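Local coordinates for hypothetical protein XAC2396 (Xanthomonas axonopodis pv. citri, PDB 2G3W) that is of unknown function but has a compact fold built around a variation of the PD-(D/E)XK nuclease motif, at residues Val92-Gly106 with Gly124-Ser136. Numbering follows the deposited sequence.
Sequences VRKACNRSREAVVIG and GRYRNLRVIELDS
Six backbone hydrogen bonds zip strand 101-106 to strand 129-133 in parallel, from Ala-102 N to Asn-128 O (2.9 Å) through to Leu-134 N on Gly-106 O (2.8 Å). The strand axes diverge by only 16°, and helix 110-123 links them as a beta-alpha-beta unit within the mixed sheet. Packing is close on the face bearing Ile-105, where its CG1 lies 3.7 Å from CG1 of Ile-132; the two side chains run side by side, and Leu-134 CD1 closes on Ile-105 CG2. Helix 37-49 covers this patch. The other face carries Val-104 and Val-131, both against Trp-115 of helix 110-123. Near the strand starts, Leu-129 CB sits 3.5 Å from Cys-96 SG, and the same sulfur makes an oblique sulfur-aromatic contact with the Tyr-126 ring. With Asn-128 CG held between backbone N and carbonyl carbon (chi1 64°), ND2 reaches Cys-96 O at 2.8 Å, in the carbonyl plane on a lone pair, and Arg-100 O at a longer 3.3 Å, from above that carbonyl's plane. Arg-130, packed on Phe-50, Ala-179 and Pro-180, forms a salt bridge through NE to Glu-101 OE2 (3.0 Å, 162° at the hydrogen), from above the carboxylate plane. The looser side is the exposed pair Arg-93 and Arg-125, with Arg-93 CD 4.0 Å from Arg-125 NH2. The chemistry thus implies a division of labour: apolar packing and regular backbone bonds hold the inner strands together, the Asn-128 amide ties the helix end to the strand start, and the Glu-101 to Arg-130 salt bridge joins the two strands near their beginnings.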
ATOM      1  N   VAL A  92      10.767 -11.238 -13.849  1.00 33.82           N
ATOM      2  CA  VAL A  92      10.260 -11.074 -12.478  1.00 34.64           C
ATOM      3  C   VAL A  92      10.735 -12.237 -11.610  1.00 34.74           C
ATOM      4  O   VAL A  92      11.259 -12.024 -10.505  1.00 34.82           O
ATOM      5  CB  VAL A  92       8.737 -10.863 -12.419  1.00 34.99           C
ATOM      6  CG1 VAL A  92       8.265 -10.794 -10.969  1.00 34.33           C
ATOM      7  CG2 VAL A  92       8.399  -9.561 -13.063  1.00 35.01           C
ATOM      8  N   ARG A  93      10.596 -13.465 -12.122  1.00 34.06           N
ATOM      9  CA  ARG A  93      11.002 -14.643 -11.372  0.50 34.37           C
ATOM     10  C   ARG A  93      12.473 -14.582 -10.985  1.00 34.44           C
ATOM     11  O   ARG A  93      12.817 -14.839  -9.841  1.00 34.08           O
ATOM     12  CB  ARG A  93      10.716 -15.923 -12.157  0.50 33.63           C
ATOM     13  CG  ARG A  93      10.702 -17.153 -11.283  0.50 33.10           C
ATOM     14  CD  ARG A  93      10.711 -18.429 -12.092  0.50 30.75           C
ATOM     15  NE  ARG A  93      11.804 -18.506 -13.065  0.50 26.67           N
ATOM     16  CZ  ARG A  93      13.094 -18.638 -12.762  0.50 27.74           C
ATOM     17  NH1 ARG A  93      13.495 -18.681 -11.494  0.50 27.54           N
ATOM     18  NH2 ARG A  93      13.994 -18.720 -13.734  0.50 26.10           N
ATOM     19  N   LYS A  94      13.320 -14.253 -11.962  1.00 35.30           N
ATOM     20  CA  LYS A  94      14.765 -14.112 -11.785  1.00 36.12           C
ATOM     21  C   LYS A  94      15.098 -13.102 -10.684  1.00 36.12           C
ATOM     22  O   LYS A  94      15.917 -13.384  -9.787  1.00 35.83           O
ATOM     23  CB  LYS A  94      15.416 -13.649 -13.097  1.00 35.29           C
ATOM     24  CG  LYS A  94      16.954 -13.422 -12.994  1.00 37.84           C
ATOM     25  CD  LYS A  94      17.506 -12.380 -13.988  1.00 37.01           C
ATOM     26  N   ALA A  95      14.472 -11.927 -10.740  1.00 35.56           N
ATOM     27  CA  ALA A  95      14.827 -10.894  -9.763  1.00 35.07           C
ATOM     28  C   ALA A  95      14.502 -11.350  -8.323  1.00 34.63           C
ATOM     29  O   ALA A  95      15.319 -11.179  -7.420  1.00 33.74           O
ATOM     30  CB  ALA A  95      14.148  -9.578 -10.105  1.00 35.56           C
ATOM     31  N   CYS A  96      13.344 -11.997  -8.117  1.00 33.73           N
ATOM     32  CA  CYS A  96      12.975 -12.451  -6.774  1.00 33.55           C
ATOM     33  C   CYS A  96      13.885 -13.563  -6.274  1.00 33.86           C
ATOM     34  O   CYS A  96      14.187 -13.686  -5.062  1.00 33.45           O
ATOM     35  CB  CYS A  96      11.512 -12.896  -6.723  1.00 33.78           C
ATOM     36  SG  CYS A  96      10.367 -11.491  -6.542  1.00 33.83           S
ATOM     37  N   ASN A  97      14.332 -14.379  -7.210  1.00 33.94           N
ATOM     38  CA  ASN A  97      15.191 -15.480  -6.877  1.00 33.88           C
ATOM     39  C   ASN A  97      16.622 -15.010  -6.643  1.00 34.75           C
ATOM     40  O   ASN A  97      17.335 -15.612  -5.858  1.00 33.53           O
ATOM     41  CB  ASN A  97      15.098 -16.541  -7.971  1.00 34.61           C
ATOM     42  CG  ASN A  97      15.830 -17.793  -7.628  1.00 33.52           C
ATOM     43  OD1 ASN A  97      15.513 -18.472  -6.655  1.00 33.85           O
ATOM     44  ND2 ASN A  97      16.819 -18.127  -8.438  1.00 34.92           N
ATOM     45  N   ARG A  98      17.017 -13.901  -7.272  1.00 34.63           N
ATOM     46  CA  ARG A  98      18.417 -13.447  -7.231  1.00 35.86           C
ATOM     47  C   ARG A  98      18.750 -12.427  -6.136  1.00 35.72           C
ATOM     48  O   ARG A  98      19.918 -12.232  -5.813  1.00 35.03           O
ATOM     49  CB  ARG A  98      18.836 -12.889  -8.588  1.00 36.16           C
ATOM     50  CG  ARG A  98      19.590 -13.882  -9.458  1.00 39.43           C
ATOM     51  CD  ARG A  98      21.087 -13.564  -9.525  1.00 45.78           C
ATOM     52  NE  ARG A  98      21.332 -12.339 -10.281  1.00 48.37           N
ATOM     53  CZ  ARG A  98      21.651 -12.292 -11.577  1.00 50.26           C
ATOM     54  NH1 ARG A  98      21.792 -13.409 -12.287  1.00 50.82           N
ATOM     55  NH2 ARG A  98      21.839 -11.118 -12.167  1.00 50.19           N
ATOM     56  N   SER A  99      17.731 -11.786  -5.564  1.00 35.34           N
ATOM     57  CA  SER A  99      17.953 -10.648  -4.673  1.00 35.35           C
ATOM     58  C   SER A  99      17.065 -10.766  -3.446  1.00 35.13           C
ATOM     59  O   SER A  99      15.999 -11.390  -3.499  1.00 34.89           O
ATOM     60  CB  SER A  99      17.734  -9.318  -5.459  1.00 36.33           C
ATOM     61  OG  SER A  99      17.620  -8.153  -4.635  1.00 35.98           O
ATOM     62  N   ARG A 100      17.518 -10.179  -2.341  1.00 34.68           N
ATOM     63  CA  ARG A 100      16.795 -10.188  -1.071  1.00 35.61           C
ATOM     64  C   ARG A 100      15.418  -9.532  -1.240  1.00 34.89           C
ATOM     65  O   ARG A 100      14.409 -10.057  -0.766  1.00 34.30           O
ATOM     66  CB  ARG A 100      17.619  -9.462   0.004  1.00 34.90           C
ATOM     67  CG  ARG A 100      17.214  -9.698   1.476  1.00 37.68           C
ATOM     68  CD  ARG A 100      17.862  -8.633   2.451  1.00 37.67           C
ATOM     69  NE  ARG A 100      17.778  -7.272   1.882  1.00 45.01           N
ATOM     70  CZ  ARG A 100      16.649  -6.567   1.724  1.00 45.91           C
ATOM     71  NH1 ARG A 100      15.484  -7.067   2.149  1.00 46.40           N
ATOM     72  NH2 ARG A 100      16.687  -5.357   1.152  1.00 43.07           N
ATOM     73  N   GLU A 101      15.406  -8.386  -1.912  1.00 34.02           N
ATOM     74  CA  GLU A 101      14.181  -7.693  -2.276  1.00 34.91           C
ATOM     75  C   GLU A 101      14.259  -7.343  -3.759  1.00 33.84           C
ATOM     76  O   GLU A 101      15.297  -6.897  -4.227  1.00 32.53           O
ATOM     77  CB  GLU A 101      13.987  -6.407  -1.449  1.00 34.87           C
ATOM     78  CG  GLU A 101      12.615  -5.689  -1.773  1.00 38.17           C
ATOM     79  CD  GLU A 101      12.360  -4.387  -0.961  1.00 37.86           C
ATOM     80  OE1 GLU A 101      12.673  -4.324   0.241  1.00 41.86           O
ATOM     81  OE2 GLU A 101      11.807  -3.424  -1.530  1.00 43.00           O
ATOM     82  N   ALA A 102      13.163  -7.581  -4.489  1.00 33.40           N
ATOM     83  CA  ALA A 102      13.056  -7.198  -5.884  1.00 33.29           C
ATOM     84  C   ALA A 102      11.989  -6.140  -5.956  1.00 33.62           C
ATOM     85  O   ALA A 102      11.002  -6.206  -5.198  1.00 34.60           O
ATOM     86  CB  ALA A 102      12.681  -8.405  -6.752  1.00 32.12           C
ATOM     87  N   VAL A 103      12.188  -5.160  -6.832  1.00 32.69           N
ATOM     88  CA  VAL A 103      11.209  -4.081  -7.051  1.00 32.25           C
ATOM     89  C   VAL A 103      10.944  -3.930  -8.546  1.00 32.18           C
ATOM     90  O   VAL A 103      11.881  -3.877  -9.350  1.00 32.52           O
ATOM     91  CB  VAL A 103      11.751  -2.725  -6.485  1.00 31.81           C
ATOM     92  CG1 VAL A 103      10.685  -1.578  -6.539  1.00 30.33           C
ATOM     93  CG2 VAL A 103      12.297  -2.923  -5.025  1.00 32.85           C
ATOM     94  N   VAL A 104       9.672  -3.853  -8.913  1.00 32.46           N
ATOM     95  CA  VAL A 104       9.265  -3.468 -10.240  1.00 33.05           C
ATOM     96  C   VAL A 104       8.602  -2.095 -10.109  1.00 33.67           C
ATOM     97  O   VAL A 104       7.714  -1.915  -9.288  1.00 32.83           O
ATOM     98  CB  VAL A 104       8.245  -4.495 -10.785  1.00 33.81           C
ATOM     99  CG1 VAL A 104       7.632  -4.032 -12.150  1.00 33.67           C
ATOM    100  CG2 VAL A 104       8.899  -5.805 -10.925  1.00 30.99           C
ATOM    101  N   ILE A 105       9.028  -1.131 -10.930  1.00 33.81           N
ATOM    102  CA  ILE A 105       8.442   0.224 -10.931  1.00 34.23           C
ATOM    103  C   ILE A 105       7.809   0.451 -12.304  1.00 34.02           C
ATOM    104  O   ILE A 105       8.509   0.657 -13.277  1.00 33.63           O
ATOM    105  CB  ILE A 105       9.527   1.271 -10.641  1.00 34.73           C
ATOM    106  CG1 ILE A 105      10.116   1.017  -9.248  1.00 35.81           C
ATOM    107  CG2 ILE A 105       8.967   2.753 -10.751  1.00 36.90           C
ATOM    108  CD1 ILE A 105      11.226   2.016  -8.836  1.00 34.30           C
ATOM    109  N   GLY A 106       6.503   0.300 -12.400  1.00 33.03           N
ATOM    110  CA  GLY A 106       5.804   0.567 -13.660  1.00 33.51           C
ATOM    111  C   GLY A 106       5.285   1.999 -13.775  1.00 33.64           C
ATOM    112  O   GLY A 106       5.068   2.671 -12.764  1.00 35.42           O
ATOM    113  N   GLY A 124       1.375 -12.931  -6.360  1.00 38.76           N
ATOM    114  CA  GLY A 124       1.205 -13.345  -4.958  1.00 37.55           C
ATOM    115  C   GLY A 124       2.066 -14.544  -4.563  1.00 36.43           C
ATOM    116  O   GLY A 124       2.270 -14.779  -3.367  1.00 36.54           O
ATOM    117  N   ARG A 125       2.581 -15.288  -5.558  1.00 34.51           N
ATOM    118  CA  ARG A 125       3.513 -16.451  -5.336  1.00 32.93           C
ATOM    119  C   ARG A 125       4.875 -15.968  -4.802  1.00 31.86           C
ATOM    120  O   ARG A 125       5.687 -16.770  -4.319  1.00 31.56           O
ATOM    121  CB  ARG A 125       3.755 -17.225  -6.654  1.00 32.52           C
ATOM    122  CG  ARG A 125       4.440 -16.365  -7.753  1.00 32.40           C
ATOM    123  CD  ARG A 125       4.643 -17.055  -9.101  1.00 33.52           C
ATOM    124  NE  ARG A 125       5.844 -17.913  -9.106  1.00 35.33           N
ATOM    125  CZ  ARG A 125       6.271 -18.630 -10.152  1.00 35.47           C
ATOM    126  NH1 ARG A 125       5.612 -18.603 -11.306  1.00 35.36           N
ATOM    127  NH2 ARG A 125       7.366 -19.372 -10.050  1.00 35.94           N
ATOM    128  N   TYR A 126       5.143 -14.669  -4.892  1.00 31.38           N
ATOM    129  CA  TYR A 126       6.440 -14.127  -4.408  1.00 31.67           C
ATOM    130  C   TYR A 126       6.293 -13.406  -3.075  1.00 32.58           C
ATOM    131  O   TYR A 126       5.337 -12.665  -2.899  1.00 33.93           O
ATOM    132  CB  TYR A 126       7.069 -13.168  -5.428  1.00 31.58           C
ATOM    133  CG  TYR A 126       7.266 -13.774  -6.809  1.00 32.09           C
ATOM    134  CD1 TYR A 126       8.241 -14.747  -7.030  1.00 31.71           C
ATOM    135  CD2 TYR A 126       6.524 -13.326  -7.882  1.00 32.28           C
ATOM    136  CE1 TYR A 126       8.429 -15.305  -8.282  1.00 32.93           C
ATOM    137  CE2 TYR A 126       6.721 -13.842  -9.149  1.00 29.54           C
ATOM    138  CZ  TYR A 126       7.670 -14.854  -9.332  1.00 32.76           C
ATOM    139  OH  TYR A 126       7.849 -15.410 -10.571  1.00 31.93           O
ATOM    140  N   ARG A 127       7.236 -13.589  -2.151  1.00 31.81           N
ATOM    141  CA  ARG A 127       7.146 -12.909  -0.837  1.00 31.57           C
ATOM    142  C   ARG A 127       8.147 -11.723  -0.638  1.00 32.01           C
ATOM    143  O   ARG A 127       8.071 -10.981   0.353  1.00 30.91           O
ATOM    144  CB  ARG A 127       7.183 -13.940   0.328  1.00 32.72           C
ATOM    145  CG  ARG A 127       8.579 -14.537   0.575  1.00 33.66           C
ATOM    146  CD  ARG A 127       8.662 -15.472   1.790  0.25 30.11           C
ATOM    147  NE  ARG A 127       7.732 -15.182   2.890  0.25 25.60           N
ATOM    148  CZ  ARG A 127       7.995 -14.420   3.952  0.25 22.88           C
ATOM    149  NH1 ARG A 127       9.161 -13.813   4.082  0.25 20.06           N
ATOM    150  NH2 ARG A 127       7.067 -14.246   4.885  0.25 21.73           N
ATOM    151  N   ASN A 128       9.061 -11.534  -1.591  1.00 30.86           N
ATOM    152  CA  ASN A 128      10.131 -10.542  -1.461  1.00 32.43           C
ATOM    153  C   ASN A 128      10.058  -9.536  -2.594  1.00 32.19           C
ATOM    154  O   ASN A 128      11.032  -8.862  -2.928  1.00 32.84           O
ATOM    155  CB  ASN A 128      11.500 -11.226  -1.424  1.00 32.35           C
ATOM    156  CG  ASN A 128      11.836 -11.974  -2.728  1.00 34.05           C
ATOM    157  OD1 ASN A 128      10.956 -12.510  -3.402  1.00 32.75           O
ATOM    158  ND2 ASN A 128      13.129 -12.024  -3.065  1.00 34.87           N
ATOM    159  N   LEU A 129       8.882  -9.440  -3.181  1.00 31.96           N
ATOM    160  CA  LEU A 129       8.644  -8.563  -4.312  1.00 32.12           C
ATOM    161  C   LEU A 129       7.891  -7.314  -3.887  1.00 31.92           C
ATOM    162  O   LEU A 129       6.944  -7.389  -3.120  1.00 31.28           O
ATOM    163  CB  LEU A 129       7.823  -9.326  -5.359  1.00 32.78           C
ATOM    164  CG  LEU A 129       7.324  -8.562  -6.598  1.00 35.20           C
ATOM    165  CD1 LEU A 129       8.477  -7.977  -7.389  1.00 30.83           C
ATOM    166  CD2 LEU A 129       6.531  -9.561  -7.459  1.00 31.08           C
ATOM    167  N   ARG A 130       8.348  -6.161  -4.363  1.00 31.75           N
ATOM    168  CA  ARG A 130       7.627  -4.896  -4.226  1.00 31.57           C
ATOM    169  C   ARG A 130       7.219  -4.403  -5.620  1.00 31.39           C
ATOM    170  O   ARG A 130       8.058  -4.305  -6.521  1.00 33.51           O
ATOM    171  CB  ARG A 130       8.543  -3.853  -3.527  1.00 30.75           C
ATOM    172  CG  ARG A 130       7.913  -2.470  -3.348  1.00 31.02           C
ATOM    173  CD  ARG A 130       8.945  -1.490  -2.675  1.00 30.78           C
ATOM    174  NE  ARG A 130       9.215  -1.981  -1.331  1.00 39.10           N
ATOM    175  CZ  ARG A 130       8.425  -1.795  -0.274  1.00 38.22           C
ATOM    176  NH1 ARG A 130       7.289  -1.100  -0.363  1.00 42.71           N
ATOM    177  NH2 ARG A 130       8.763  -2.329   0.868  1.00 38.53           N
ATOM    178  N   VAL A 131       5.940  -4.121  -5.834  1.00 31.33           N
ATOM    179  CA  VAL A 131       5.504  -3.615  -7.123  1.00 32.00           C
ATOM    180  C   VAL A 131       4.893  -2.263  -6.864  1.00 33.11           C
ATOM    181  O   VAL A 131       4.025  -2.110  -5.980  1.00 32.62           O
ATOM    182  CB  VAL A 131       4.468  -4.553  -7.852  1.00 32.86           C
ATOM    183  CG1 VAL A 131       3.995  -3.877  -9.201  1.00 32.21           C
ATOM    184  CG2 VAL A 131       5.088  -5.919  -8.126  1.00 30.99           C
ATOM    185  N   ILE A 132       5.408  -1.259  -7.569  1.00 34.76           N
ATOM    186  CA  ILE A 132       4.817   0.070  -7.494  1.00 36.88           C
ATOM    187  C   ILE A 132       4.435   0.606  -8.874  1.00 37.07           C
ATOM    188  O   ILE A 132       5.023   0.214  -9.910  1.00 37.55           O
ATOM    189  CB  ILE A 132       5.683   1.086  -6.735  1.00 37.04           C
ATOM    190  CG1 ILE A 132       6.844   1.548  -7.548  1.00 39.60           C
ATOM    191  CG2 ILE A 132       6.157   0.568  -5.311  1.00 39.40           C
ATOM    192  CD1 ILE A 132       7.288   2.897  -7.099  1.00 47.01           C
ATOM    193  N   GLU A 133       3.421   1.467  -8.884  1.00 36.14           N
ATOM    194  CA  GLU A 133       2.979   2.083 -10.132  1.00 36.15           C
ATOM    195  C   GLU A 133       2.990   3.599  -9.961  1.00 35.56           C
ATOM    196  O   GLU A 133       2.478   4.118  -8.961  1.00 35.12           O
ATOM    197  CB  GLU A 133       1.578   1.642 -10.524  1.00 36.20           C
ATOM    198  CG  GLU A 133       1.095   2.479 -11.695  1.00 40.22           C
ATOM    199  CD  GLU A 133      -0.127   1.938 -12.366  1.00 45.09           C
ATOM    200  OE1 GLU A 133      -0.648   0.894 -11.926  1.00 48.96           O
ATOM    201  OE2 GLU A 133      -0.559   2.548 -13.374  1.00 52.66           O
ATOM    202  N   LEU A 134       3.573   4.274 -10.950  1.00 34.89           N
ATOM    203  CA  LEU A 134       3.578   5.726 -11.018  1.00 34.81           C
ATOM    204  C   LEU A 134       2.632   6.188 -12.124  1.00 33.95           C
ATOM    205  O   LEU A 134       2.585   5.590 -13.187  1.00 34.75           O
ATOM    206  CB  LEU A 134       4.984   6.194 -11.356  1.00 33.14           C
ATOM    207  CG  LEU A 134       6.118   5.596 -10.527  1.00 35.88           C
ATOM    208  CD1 LEU A 134       7.513   6.099 -11.057  1.00 35.73           C
ATOM    209  CD2 LEU A 134       5.921   5.921  -9.033  1.00 34.99           C
ATOM    210  N   ASP A 135       1.914   7.276 -11.872  1.00 33.27           N
ATOM    211  CA  ASP A 135       1.007   7.871 -12.853  1.00 32.58           C
ATOM    212  C   ASP A 135       1.798   8.263 -14.091  1.00 31.47           C
ATOM    213  O   ASP A 135       2.782   8.995 -13.979  1.00 29.81           O
ATOM    214  CB  ASP A 135       0.360   9.115 -12.248  1.00 32.80           C
ATOM    215  CG  ASP A 135      -0.646   9.788 -13.212  1.00 37.44           C
ATOM    216  OD1 ASP A 135      -0.209  10.535 -14.091  1.00 39.39           O
ATOM    217  OD2 ASP A 135      -1.867   9.558 -13.092  1.00 42.36           O
ATOM    218  N   SER A 136       1.359   7.808 -15.263  1.00 30.75           N
ATOM    219  CA  SER A 136       2.113   8.042 -16.504  1.00 32.06           C
ATOM    220  C   SER A 136       2.148   9.513 -16.916  1.00 31.71           C
ATOM    221  O   SER A 136       3.076   9.954 -17.587  1.00 31.08           O
ATOM    222  CB  SER A 136       1.546   7.225 -17.666  1.00 33.28           C
ATOM    223  OG  SER A 136       0.172   7.471 -17.829  1.00 33.92           O
TER